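Local coordinates for YokD protein (Bacillus subtilis, PDB 2NYG), which is probably an aminoglycoside N-acetyltransferase that binds coenzyme A, forms a homodimer and may contribute to antibiotic resistance, at residues Thr61-Leu75 and Arg127-His141. Numbering follows the deposited sequence.
Sequences TEEGTIVMPSQSVEL and RSNHPNYSFVAWGKH
Ile66 and Met68 pair with Trp138 and Val136 where strand 65-69 runs antiparallel to strand 135-139 in the mixed central sheet of this antibiotic N-acetyltransferase. Both pairs are doubly hydrogen-bonded: Ile66 N reaches Trp138 O at 2.7 Å, Met68 N reaches Val136 O, and each bond is returned. Ser70 N carries the pattern on to Ser134 O, and Ser72 N bonds Asn132 O. On its other edge strand 65-69 bonds to strand 32-37, and the side chain of Pro69 is about 5 Å from the bound coenzyme A.

Apolar contacts follow the two faces. On one, Ile66 CG1 meets Trp138 CB at 3.7 Å and Met68 CB meets Val136 CG2; helices 48-60 and 114-119 cover this side. With CG anti to the backbone N (chi1 176°), the Trp138 indole extends toward the turn at 61-64, where its CZ3 edge comes up to Thr61 O. On the other face, Val67 CG2 touches Ala137 CB, while Phe135 CD1 meets Val67 CG1 and Pro69 CA. Further along, the Gln71 amide carbon CD meets the edge of the Tyr133 ring, the two planes nearly perpendicular.

Further polar bonds flank the paired strands. Ser70 O takes two donors: Arg127 NH2, almost in line with the carbonyl, and Ser134 OG at 2.8 Å, well above its plane. Arg127 NH2 also bonds Thr106 O, so one nitrogen bridges two carbonyls. At the far end Lys140 N bonds Gly64 O, and His141 N, just before helix 142-146, points at Thr65 OG1 across 2.9 Å in a nearly straight bond (167°).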
loop_
_atom_site.group_PDB
_atom_site.type_symbol
_atom_site.label_atom_id
_atom_site.label_comp_id
_atom_site.label_asym_id
_atom_site.label_seq_id
_atom_site.Cartn_x
_atom_site.Cartn_y
_atom_site.Cartn_z
ATOM N N THR A 61 6.225 14.454 -16.838
ATOM C CA THR A 61 6.365 15.816 -16.316
ATOM C C THR A 61 5.118 16.369 -15.636
ATOM O O THR A 61 4.033 15.812 -15.742
ATOM C CB THR A 61 6.792 16.810 -17.431
ATOM O OG1 THR A 61 7.427 17.938 -16.838
ATOM C CG2 THR A 61 5.598 17.338 -18.164
ATOM N N GLU A 62 5.291 17.479 -14.933
ATOM C CA GLU A 62 4.198 18.139 -14.222
ATOM C C GLU A 62 3.134 18.708 -15.180
ATOM O O GLU A 62 2.098 19.218 -14.749
ATOM C CB GLU A 62 4.786 19.253 -13.356
ATOM C CG GLU A 62 3.779 19.992 -12.489
ATOM C CD GLU A 62 4.443 21.014 -11.563
ATOM O OE1 GLU A 62 5.251 20.600 -10.697
ATOM O OE2 GLU A 62 4.152 22.227 -11.706
ATOM N N GLU A 63 3.413 18.610 -16.476
ATOM C CA GLU A 63 2.516 19.077 -17.528
ATOM C C GLU A 63 1.703 17.879 -18.020
ATOM O O GLU A 63 0.667 18.034 -18.672
ATOM C CB GLU A 63 3.325 19.649 -18.695
ATOM C CG GLU A 63 4.265 20.786 -18.328
ATOM C CD GLU A 63 3.595 22.157 -18.362
ATOM O OE1 GLU A 63 2.484 22.313 -17.802
ATOM O OE2 GLU A 63 4.192 23.085 -18.949
ATOM N N GLY A 64 2.208 16.684 -17.719
ATOM C CA GLY A 64 1.534 15.454 -18.089
ATOM C C GLY A 64 0.614 15.013 -16.959
ATOM O O GLY A 64 0.579 15.622 -15.887
ATOM N N THR A 65 -0.131 13.941 -17.190
ATOM C CA THR A 65 -1.067 13.447 -16.190
ATOM C C THR A 65 -1.022 11.925 -16.190
ATOM O O THR A 65 -1.161 11.321 -17.241
ATOM C CB THR A 65 -2.540 13.904 -16.523
ATOM O OG1 THR A 65 -2.605 15.333 -16.662
ATOM C CG2 THR A 65 -3.494 13.487 -15.433
ATOM N N ILE A 66 -0.799 11.303 -15.034
ATOM C CA ILE A 66 -0.811 9.849 -14.982
ATOM C C ILE A 66 -2.002 9.368 -14.163
ATOM O O ILE A 66 -2.214 9.785 -13.026
ATOM C CB ILE A 66 0.494 9.242 -14.416
ATOM C CG1 ILE A 66 0.674 9.595 -12.962
ATOM C CG2 ILE A 66 1.684 9.762 -15.185
ATOM C CD1 ILE A 66 2.022 9.175 -12.457
ATOM N N VAL A 67 -2.794 8.499 -14.782
ATOM C CA VAL A 67 -3.982 7.944 -14.156
ATOM C C VAL A 67 -3.829 6.432 -14.006
ATOM O O VAL A 67 -3.168 5.774 -14.817
ATOM C CB VAL A 67 -5.258 8.234 -15.008
ATOM C CG1 VAL A 67 -6.482 7.655 -14.327
ATOM C CG2 VAL A 67 -5.430 9.724 -15.219
ATOM N N MET A 68 -4.434 5.887 -12.959
ATOM C CA MET A 68 -4.383 4.462 -12.730
ATOM C C MET A 68 -5.697 4.040 -12.139
ATOM O O MET A 68 -6.338 4.806 -11.430
ATOM C CB MET A 68 -3.272 4.090 -11.749
ATOM C CG MET A 68 -1.873 4.304 -12.251
ATOM S SD MET A 68 -0.641 3.665 -11.106
ATOM C CE MET A 68 0.748 4.727 -11.435
ATOM N N PRO A 69 -6.122 2.805 -12.423
ATOM C CA PRO A 69 -7.376 2.292 -11.891
ATOM C C PRO A 69 -7.066 1.865 -10.469
ATOM O O PRO A 69 -6.027 1.268 -10.219
ATOM C CB PRO A 69 -7.676 1.127 -12.823
ATOM C CG PRO A 69 -6.332 0.589 -13.093
ATOM C CD PRO A 69 -5.502 1.828 -13.335
ATOM N N SER A 70 -7.941 2.190 -9.528
ATOM C CA SER A 70 -7.698 1.828 -8.134
ATOM C C SER A 70 -8.918 1.197 -7.498
ATOM O O SER A 70 -9.342 1.588 -6.414
ATOM C CB SER A 70 -7.287 3.064 -7.343
ATOM O OG SER A 70 -8.229 4.106 -7.521
ATOM N N GLN A 71 -9.460 0.202 -8.191
ATOM C CA GLN A 71 -10.645 -0.546 -7.780
ATOM C C GLN A 71 -10.567 -1.250 -6.428
ATOM O O GLN A 71 -9.525 -1.749 -6.026
ATOM C CB GLN A 71 -10.982 -1.577 -8.855
ATOM C CG GLN A 71 -11.281 -0.970 -10.213
ATOM C CD GLN A 71 -11.314 -2.018 -11.294
ATOM O OE1 GLN A 71 -11.481 -3.201 -11.003
ATOM N NE2 GLN A 71 -11.164 -1.599 -12.547
ATOM N N SER A 72 -11.704 -1.290 -5.749
ATOM C CA SER A 72 -11.842 -1.922 -4.449
ATOM C C SER A 72 -13.119 -2.768 -4.516
ATOM O O SER A 72 -14.068 -2.598 -3.732
ATOM C CB SER A 72 -11.950 -0.850 -3.362
ATOM O OG SER A 72 -12.926 0.124 -3.699
ATOM N N VAL A 73 -13.106 -3.676 -5.488
ATOM C CA VAL A 73 -14.194 -4.592 -5.787
ATOM C C VAL A 73 -14.729 -5.391 -4.598
ATOM O O VAL A 73 -15.869 -5.838 -4.628
ATOM C CB VAL A 73 -13.745 -5.558 -6.899
ATOM C CG1 VAL A 73 -14.866 -6.493 -7.282
ATOM C CG2 VAL A 73 -13.309 -4.764 -8.107
ATOM N N GLU A 74 -13.915 -5.558 -3.556
ATOM C CA GLU A 74 -14.306 -6.313 -2.361
ATOM C C GLU A 74 -15.442 -5.686 -1.553
ATOM O O GLU A 74 -16.062 -6.348 -0.720
ATOM C CB GLU A 74 -13.102 -6.508 -1.438
ATOM C CG GLU A 74 -12.017 -7.388 -2.019
ATOM C CD GLU A 74 -10.917 -6.599 -2.669
ATOM O OE1 GLU A 74 -11.130 -5.410 -2.983
ATOM O OE2 GLU A 74 -9.834 -7.180 -2.871
ATOM N N LEU A 75 -15.706 -4.405 -1.791
ATOM C CA LEU A 75 -16.769 -3.697 -1.088
ATOM C C LEU A 75 -18.104 -3.884 -1.808
ATOM O O LEU A 75 -18.840 -2.931 -2.066
ATOM C CB LEU A 75 -16.429 -2.206 -0.982
ATOM C CG LEU A 75 -15.673 -1.742 0.270
ATOM C CD1 LEU A 75 -14.278 -2.320 0.301
ATOM C CD2 LEU A 75 -15.619 -0.233 0.286
ATOM N N ARG A 127 -7.879 10.724 -5.833
ATOM C CA ARG A 127 -8.681 9.527 -6.061
ATOM C C ARG A 127 -10.152 9.887 -6.201
ATOM O O ARG A 127 -10.665 10.708 -5.442
ATOM C CB ARG A 127 -8.509 8.566 -4.888
ATOM C CG ARG A 127 -9.090 7.187 -5.087
ATOM C CD ARG A 127 -8.756 6.308 -3.912
ATOM N NE ARG A 127 -9.194 4.933 -4.105
ATOM C CZ ARG A 127 -9.075 3.979 -3.190
ATOM N NH1 ARG A 127 -8.530 4.249 -2.016
ATOM N NH2 ARG A 127 -9.510 2.755 -3.442
ATOM N N SER A 128 -10.828 9.265 -7.167
ATOM C CA SER A 128 -12.255 9.509 -7.406
ATOM C C SER A 128 -13.135 8.846 -6.332
ATOM O O SER A 128 -12.714 7.922 -5.636
ATOM C CB SER A 128 -12.644 9.016 -8.799
ATOM O OG SER A 128 -12.215 7.682 -9.007
ATOM N N ASN A 129 -14.372 9.307 -6.213
ATOM C CA ASN A 129 -15.245 8.786 -5.177
ATOM C C ASN A 129 -16.113 7.534 -5.393
ATOM O O ASN A 129 -17.129 7.366 -4.724
ATOM C CB ASN A 129 -16.117 9.928 -4.663
ATOM C CG ASN A 129 -16.634 9.668 -3.276
ATOM O OD1 ASN A 129 -15.873 9.302 -2.389
ATOM N ND2 ASN A 129 -17.933 9.851 -3.076
ATOM N N HIS A 130 -15.729 6.636 -6.289
ATOM C CA HIS A 130 -16.535 5.436 -6.491
ATOM C C HIS A 130 -16.024 4.337 -5.560
ATOM O O HIS A 130 -14.817 4.187 -5.367
ATOM C CB HIS A 130 -16.470 4.997 -7.950
ATOM C CG HIS A 130 -17.604 4.109 -8.354
ATOM N ND1 HIS A 130 -17.628 2.759 -8.076
ATOM C CD2 HIS A 130 -18.786 4.394 -8.951
ATOM C CE1 HIS A 130 -18.778 2.252 -8.483
ATOM N NE2 HIS A 130 -19.499 3.222 -9.015
ATOM N N PRO A 131 -16.934 3.559 -4.963
ATOM C CA PRO A 131 -16.599 2.471 -4.036
ATOM C C PRO A 131 -16.003 1.201 -4.645
ATOM O O PRO A 131 -15.363 0.398 -3.940
ATOM C CB PRO A 131 -17.926 2.221 -3.331
ATOM C CG PRO A 131 -18.912 2.484 -4.411
ATOM C CD PRO A 131 -18.388 3.775 -5.002
ATOM N N ASN A 132 -16.200 1.018 -5.950
ATOM C CA ASN A 132 -15.659 -0.157 -6.608
ATOM C C ASN A 132 -14.698 0.151 -7.735
ATOM O O ASN A 132 -13.652 -0.466 -7.842
ATOM C CB ASN A 132 -16.779 -1.033 -7.167
ATOM C CG ASN A 132 -17.640 -1.652 -6.095
ATOM O OD1 ASN A 132 -17.244 -1.786 -4.935
ATOM N ND2 ASN A 132 -18.834 -2.066 -6.493
ATOM N N TYR A 133 -15.054 1.110 -8.579
ATOM C CA TYR A 133 -14.233 1.439 -9.733
ATOM C C TYR A 133 -13.600 2.823 -9.695
ATOM O O TYR A 133 -13.752 3.624 -10.622
ATOM C CB TYR A 133 -15.092 1.297 -10.979
ATOM C CG TYR A 133 -15.841 -0.021 -11.033
ATOM C CD1 TYR A 133 -15.150 -1.244 -11.061
ATOM C CD2 TYR A 133 -17.240 -0.051 -11.089
ATOM C CE1 TYR A 133 -15.839 -2.460 -11.149
ATOM C CE2 TYR A 133 -17.930 -1.261 -11.179
ATOM C CZ TYR A 133 -17.222 -2.459 -11.207
ATOM O OH TYR A 133 -17.896 -3.650 -11.282
ATOM N N SER A 134 -12.887 3.109 -8.617
ATOM C CA SER A 134 -12.232 4.398 -8.482
ATOM C C SER A 134 -10.957 4.416 -9.298
ATOM O O SER A 134 -10.434 3.376 -9.689
ATOM C CB SER A 134 -11.894 4.682 -7.014
ATOM O OG SER A 134 -11.337 3.537 -6.387
ATOM N N PHE A 135 -10.485 5.626 -9.571
ATOM C CA PHE A 135 -9.246 5.844 -10.288
ATOM C C PHE A 135 -8.434 6.796 -9.425
ATOM O O PHE A 135 -8.949 7.413 -8.496
ATOM C CB PHE A 135 -9.513 6.484 -11.649
ATOM C CG PHE A 135 -10.090 5.544 -12.653
ATOM C CD1 PHE A 135 -9.265 4.852 -13.535
ATOM C CD2 PHE A 135 -11.466 5.356 -12.733
ATOM C CE1 PHE A 135 -9.806 3.989 -14.491
ATOM C CE2 PHE A 135 -12.018 4.500 -13.675
ATOM C CZ PHE A 135 -11.187 3.815 -14.560
ATOM N N VAL A 136 -7.153 6.891 -9.731
ATOM C CA VAL A 136 -6.256 7.778 -9.025
ATOM C C VAL A 136 -5.483 8.487 -10.111
ATOM O O VAL A 136 -5.147 7.888 -11.134
ATOM C CB VAL A 136 -5.290 6.999 -8.147
ATOM C CG1 VAL A 136 -5.983 6.529 -6.900
ATOM C CG2 VAL A 136 -4.768 5.823 -8.909
ATOM N N ALA A 137 -5.216 9.768 -9.908
ATOM C CA ALA A 137 -4.474 10.522 -10.900
ATOM C C ALA A 137 -3.549 11.541 -10.264
ATOM O O ALA A 137 -3.780 12.018 -9.154
ATOM C CB ALA A 137 -5.431 11.207 -11.867
ATOM N N TRP A 138 -2.487 11.844 -10.999
ATOM C CA TRP A 138 -1.453 12.795 -10.619
ATOM C C TRP A 138 -1.210 13.621 -11.873
ATOM O O TRP A 138 -1.161 13.068 -12.975
ATOM C CB TRP A 138 -0.161 12.048 -10.272
ATOM C CG TRP A 138 1.018 12.932 -9.949
ATOM C CD1 TRP A 138 1.437 13.306 -8.711
ATOM C CD2 TRP A 138 1.928 13.541 -10.881
ATOM N NE1 TRP A 138 2.548 14.103 -8.806
ATOM C CE2 TRP A 138 2.871 14.263 -10.127
ATOM C CE3 TRP A 138 2.035 13.544 -12.275
ATOM C CZ2 TRP A 138 3.912 14.981 -10.717
ATOM C CZ3 TRP A 138 3.078 14.260 -12.866
ATOM C CH2 TRP A 138 4.002 14.967 -12.084
ATOM N N GLY A 139 -1.060 14.931 -11.726
ATOM C CA GLY A 139 -0.792 15.732 -12.904
ATOM C C GLY A 139 -1.729 16.873 -13.235
ATOM O O GLY A 139 -2.717 17.126 -12.554
ATOM N N LYS A 140 -1.393 17.550 -14.323
ATOM C CA LYS A 140 -2.130 18.696 -14.809
ATOM C C LYS A 140 -3.647 18.542 -14.806
ATOM O O LYS A 140 -4.353 19.424 -14.324
ATOM C CB LYS A 140 -1.650 19.041 -16.223
ATOM C CG LYS A 140 -2.131 20.392 -16.727
ATOM C CD LYS A 140 -1.783 20.582 -18.189
ATOM C CE LYS A 140 -2.276 21.930 -18.692
ATOM N NZ LYS A 140 -2.038 22.081 -20.149
ATOM N N HIS A 141 -4.151 17.425 -15.323
ATOM C CA HIS A 141 -5.598 17.233 -15.403
ATOM C C HIS A 141 -6.302 16.305 -14.405
ATOM O O HIS A 141 -7.459 15.962 -14.595
ATOM C CB HIS A 141 -5.977 16.808 -16.824
ATOM C CG HIS A 141 -5.597 17.809 -17.873
ATOM N ND1 HIS A 141 -4.533 17.623 -18.735
ATOM C CD2 HIS A 141 -6.128 19.013 -18.187
ATOM C CE1 HIS A 141 -4.426 18.669 -19.531
ATOM N NE2 HIS A 141 -5.381 19.526 -19.220
#